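PDB 5ZVV: AimR transcriptional regulator from Bacillus phage phi3T, which activates transcription of the phage aimX locus as a homodimer, apparently tipping infection toward lysis until the arbitrium peptide converts it into an inactive monomer. Local coordinates for residues Ala145-Leu148 with Phe149-Asn152; Arg135-Lys139 with Cys140-Ser144. All coordinates share one frame; numbering follows the deposited sequence.

Contact 1: Ala145-Leu148 with Phe149-Asn152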
loop_
_atom_site.group_PDB
_atom_site.type_symbol
_atom_site.label_atom_id
_atom_site.label_comp_id
_atom_site.label_asym_id
_atom_site.label_seq_id
_atom_site.Cartn_x
_atom_site.Cartn_y
_atom_site.Cartn_z
ATOM N N ALA A 145 19.339 7.579 -17.767
ATOM C CA ALA A 145 19.284 7.416 -16.319
ATOM C C ALA A 145 18.231 8.333 -15.706
ATOM O O ALA A 145 17.377 7.885 -14.931
ATOM C CB ALA A 145 20.661 7.688 -15.713
ATOM N N GLU A 146 18.267 9.619 -16.070
ATOM C CA GLU A 146 17.340 10.603 -15.515
ATOM C C GLU A 146 15.901 10.108 -15.567
ATOM O O GLU A 146 15.210 10.047 -14.544
ATOM C CB GLU A 146 17.477 11.932 -16.263
ATOM C CG GLU A 146 18.792 12.660 -16.031
ATOM C CD GLU A 146 19.912 12.156 -16.918
ATOM O OE1 GLU A 146 19.633 11.361 -17.840
ATOM O OE2 GLU A 146 21.073 12.558 -16.694
HETATM N N MSE A 147 15.438 9.724 -16.750
HETATM C CA MSE A 147 14.058 9.288 -16.879
HETATM C C MSE A 147 13.841 7.954 -16.180
HETATM O O MSE A 147 12.795 7.753 -15.557
HETATM C CB MSE A 147 13.647 9.223 -18.348
HETATM C CG MSE A 147 13.353 10.602 -18.942
HETATM SE SE MSE A 147 12.199 11.723 -17.808
HETATM C CE MSE A 147 13.557 12.743 -16.827
ATOM N N LEU A 148 14.842 7.066 -16.239
ATOM C CA LEU A 148 14.778 5.851 -15.433
ATOM C C LEU A 148 14.536 6.198 -13.973
ATOM O O LEU A 148 13.782 5.511 -13.273
ATOM C CB LEU A 148 16.065 5.037 -15.581
ATOM C CG LEU A 148 16.225 4.175 -16.836
ATOM C CD1 LEU A 148 17.630 3.585 -16.897
ATOM C CD2 LEU A 148 15.173 3.075 -16.872
ATOM N N PHE A 149 15.148 7.288 -13.507
ATOM C CA PHE A 149 14.865 7.787 -12.170
ATOM C C PHE A 149 13.445 8.335 -12.090
ATOM O O PHE A 149 12.651 7.914 -11.238
ATOM C CB PHE A 149 15.893 8.859 -11.798
ATOM C CG PHE A 149 15.795 9.344 -10.378
ATOM C CD1 PHE A 149 14.902 10.344 -10.029
ATOM C CD2 PHE A 149 16.620 8.821 -9.397
ATOM C CE1 PHE A 149 14.818 10.797 -8.726
ATOM C CE2 PHE A 149 16.543 9.273 -8.092
ATOM C CZ PHE A 149 15.638 10.262 -7.758
ATOM N N PHE A 150 13.093 9.247 -13.004
ATOM C CA PHE A 150 11.866 10.017 -12.827
ATOM C C PHE A 150 10.626 9.168 -13.063
ATOM O O PHE A 150 9.597 9.387 -12.413
ATOM C CB PHE A 150 11.858 11.237 -13.749
ATOM C CG PHE A 150 10.766 12.220 -13.435
ATOM C CD1 PHE A 150 10.861 13.049 -12.329
ATOM C CD2 PHE A 150 9.641 12.309 -14.239
ATOM C CE1 PHE A 150 9.858 13.951 -12.031
ATOM C CE2 PHE A 150 8.634 13.209 -13.949
ATOM C CZ PHE A 150 8.743 14.032 -12.841
ATOM N N SER A 151 10.699 8.195 -13.973
ATOM C CA SER A 151 9.573 7.290 -14.164
ATOM C C SER A 151 9.248 6.514 -12.896
ATOM O O SER A 151 8.150 5.959 -12.787
ATOM C CB SER A 151 9.855 6.322 -15.313
ATOM O OG SER A 151 10.986 5.517 -15.039
ATOM N N ASN A 152 10.172 6.464 -11.935
ATOM C CA ASN A 152 9.878 5.887 -10.631
ATOM C C ASN A 152 9.532 6.941 -9.589
ATOM O O ASN A 152 8.565 6.771 -8.838
ATOM C CB ASN A 152 11.060 5.042 -10.150
ATOM C CG ASN A 152 11.164 3.725 -10.892
ATOM O OD1 ASN A 152 10.391 2.802 -10.643
ATOM N ND2 ASN A 152 12.115 3.633 -11.814
#
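Selenomethionine Met-147 and Phe-150, one helical turn apart, lie side by side and point the same way from the first turns of helix 145-161. The selenomethionine chain bends at chi2 and again at chi3 (94°); the second bend turns the terminal methyl toward the aromatic residue, and CE of Met-147 rests on CB of Phe-150 at 3.8 Å. The SE atom of Met-147 sits 5.5 Å from the centroid of the Phe-150 ring, a Met-aromatic contact made obliquely. Phe-150 itself has CG opposite its own amide nitrogen (chi1 -169°), a setting that sends the ring outward from the helix to stack on Tyr-117 and meet His-120 edge-to-face, both on helix 108-124. Phe-149 adopts the same first torsion one position earlier, and its ring packs among Phe-177, Phe-189 and Val-193.

On another flank the polar side chains return to the backbone. The hydroxyl OG of Ser-151 donates to the carbonyl O of Met-147 over 2.9 Å, tilted 23° from the carbonyl plane. That oxygen also takes the nearly straight bond from Ser-151 N at 2.7 Å, so a single residue grips it twice. In Asn-152 the backbone N goes to Phe-149 O, and the side-chain ND2 takes the Leu-148 O at 2.9 Å, the oxygen lying close to the amide plane. The i to i+4 bonds from Phe-149 N and Phe-150 N build the first turns of helix 145-161, whose buried Met-147, Phe-149 and Phe-150 pack against helices 108-124 and 184-203, as in the helical-repeat packing of the TPR clan.

Contact 2: Arg135-Lys139 with Cys140-Ser144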
loop_
_atom_site.group_PDB
_atom_site.type_symbol
_atom_site.label_atom_id
_atom_site.label_comp_id
_atom_site.label_asym_id
_atom_site.label_seq_id
_atom_site.Cartn_x
_atom_site.Cartn_y
_atom_site.Cartn_z
ATOM N N ARG A 135 2.674 0.427 -17.052
ATOM C CA ARG A 135 2.768 -0.272 -18.332
ATOM C C ARG A 135 3.248 0.661 -19.436
ATOM O O ARG A 135 4.178 0.330 -20.181
ATOM C CB ARG A 135 1.416 -0.883 -18.701
ATOM C CG ARG A 135 0.908 -1.905 -17.708
ATOM C CD ARG A 135 -0.377 -2.557 -18.186
ATOM N NE ARG A 135 -1.114 -3.152 -17.076
ATOM C CZ ARG A 135 -2.154 -2.579 -16.481
ATOM N NH1 ARG A 135 -2.590 -1.398 -16.898
ATOM N NH2 ARG A 135 -2.765 -3.186 -15.474
ATOM N N GLU A 136 2.613 1.830 -19.562
ATOM C CA GLU A 136 3.037 2.805 -20.564
ATOM C C GLU A 136 4.490 3.207 -20.362
ATOM O O GLU A 136 5.235 3.385 -21.333
ATOM C CB GLU A 136 2.127 4.032 -20.520
ATOM C CG GLU A 136 0.972 3.969 -21.496
ATOM C CD GLU A 136 1.442 3.933 -22.936
ATOM O OE1 GLU A 136 2.276 4.784 -23.311
ATOM O OE2 GLU A 136 0.989 3.046 -23.689
ATOM N N SER A 137 4.913 3.353 -19.104
ATOM C CA SER A 137 6.324 3.583 -18.824
ATOM C C SER A 137 7.173 2.430 -19.341
ATOM O O SER A 137 8.297 2.639 -19.816
ATOM C CB SER A 137 6.537 3.779 -17.323
ATOM O OG SER A 137 7.904 3.999 -17.026
ATOM N N GLY A 138 6.648 1.205 -19.267
ATOM C CA GLY A 138 7.368 0.069 -19.815
ATOM C C GLY A 138 7.458 0.086 -21.328
ATOM O O GLY A 138 8.449 -0.378 -21.899
ATOM N N LYS A 139 6.434 0.618 -21.998
ATOM C CA LYS A 139 6.447 0.660 -23.455
ATOM C C LYS A 139 7.418 1.696 -24.003
ATOM O O LYS A 139 7.861 1.564 -25.148
ATOM C CB LYS A 139 5.041 0.941 -23.981
ATOM C CG LYS A 139 3.994 -0.055 -23.510
ATOM C CD LYS A 139 4.366 -1.473 -23.910
ATOM C CE LYS A 139 3.248 -2.452 -23.574
ATOM N NZ LYS A 139 2.902 -2.436 -22.123
ATOM N N CYS A 140 7.768 2.714 -23.214
ATOM C CA CYS A 140 8.630 3.788 -23.691
ATOM C C CYS A 140 10.062 3.339 -23.959
ATOM O O CYS A 140 10.797 4.075 -24.625
ATOM C CB CYS A 140 8.642 4.942 -22.684
ATOM S SG CYS A 140 7.048 5.770 -22.446
ATOM N N LYS A 141 10.467 2.166 -23.470
ATOM C CA LYS A 141 11.849 1.691 -23.563
ATOM C C LYS A 141 12.815 2.766 -23.065
ATOM O O LYS A 141 13.678 3.262 -23.790
ATOM C CB LYS A 141 12.187 1.249 -24.990
ATOM C CG LYS A 141 11.308 0.120 -25.513
ATOM C CD LYS A 141 11.559 -0.164 -26.988
ATOM C CE LYS A 141 12.913 -0.814 -27.212
ATOM N NZ LYS A 141 13.139 -1.154 -28.647
ATOM N N ILE A 142 12.636 3.124 -21.793
ATOM C CA ILE A 142 13.375 4.229 -21.194
ATOM C C ILE A 142 14.850 3.868 -21.099
ATOM O O ILE A 142 15.218 2.833 -20.528
ATOM C CB ILE A 142 12.790 4.573 -19.816
ATOM C CG1 ILE A 142 11.316 4.969 -19.957
ATOM C CG2 ILE A 142 13.597 5.676 -19.146
ATOM C CD1 ILE A 142 10.592 5.111 -18.644
ATOM N N LYS A 143 15.702 4.726 -21.655
ATOM C CA LYS A 143 17.141 4.491 -21.716
ATOM C C LYS A 143 17.946 5.404 -20.807
ATOM O O LYS A 143 18.866 4.938 -20.133
ATOM C CB LYS A 143 17.646 4.667 -23.154
ATOM C CG LYS A 143 16.828 3.955 -24.216
ATOM C CD LYS A 143 17.068 2.459 -24.208
ATOM C CE LYS A 143 16.528 1.822 -25.479
ATOM N NZ LYS A 143 16.825 0.364 -25.549
ATOM N N SER A 144 17.633 6.697 -20.785
ATOM C CA SER A 144 18.414 7.645 -20.004
ATOM C C SER A 144 18.252 7.377 -18.515
ATOM O O SER A 144 17.174 6.999 -18.049
ATOM C CB SER A 144 17.985 9.079 -20.317
ATOM O OG SER A 144 16.718 9.358 -19.747
#
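Ile-142 lays its CD1 methyl against the hydroxyl of Ser-137, with CD1 3.3 Å from Ser-137 OG and 3.6 Å from Ser-137 O. The contact is made by the long branch, whose CG1 is 3.8 Å from Ser-137 O; chi1 of -60° and an extended chi2 (171°) carry that branch back toward the end of helix 130-139. The same side chain also packs on Val-116 of helix 108-124 and on helix 145-161, so it lies between the end of helix 130-139 and these two helices. Ser-137 turns its OG to the far side of CB from its own nitrogen, over toward helix 145-161, where the side chain touches Ser-151.

The backbone lets go of the helix gradually. Cys-140 N makes two weak hydrogen bonds, one to Glu-136 O at 3.2 Å and one to Ser-137 O at 3.4 Å, so this N-H is shared between two carbonyls, both weakly. The buried thiol of Cys-140 swings back over this turn, its SG 3.2 Å from Glu-136 O. Lys-141 then takes a positive phi (51°), the turn that breaks the helix and starts the connection between two consecutive antiparallel-packed helices of an alpha-hairpin. At the other end of this connection Ser-144 is the N-cap of helix 145-161, and Glu-112 ties the connection to helix 108-124 through hydrogen bonds of its carboxylate with Ser-144 OG and Lys-143 N. Solvent-exposed Lys-139, on the last turn of helix 130-139, borders the dimer partner and packs on Gly-138 of the second subunit.

Contacts 1 and 2 follow one another along the chain, contact 2 ending one helix and contact 1 starting the next, with centres about 10 Å apart. Ile-142 is the main joint between them: its CG2 lies 3.5 Å from Leu-148 N and 3.6 Å from Met-147 CB, while its CD1 lies 3.6 Å from Ser-151 CB. Ser-137 OG adds a further contact, 3.5 Å from Ser-151 CB. The polar join is the hydrogen bond between Ser-144 OG of contact 2 and Met-147 N of contact 1. Both contacts pack on helix 108-124, with Glu-112 as a shared neighbour. Unlike contact 2, contact 1 is touched by no other chain of the homodimer.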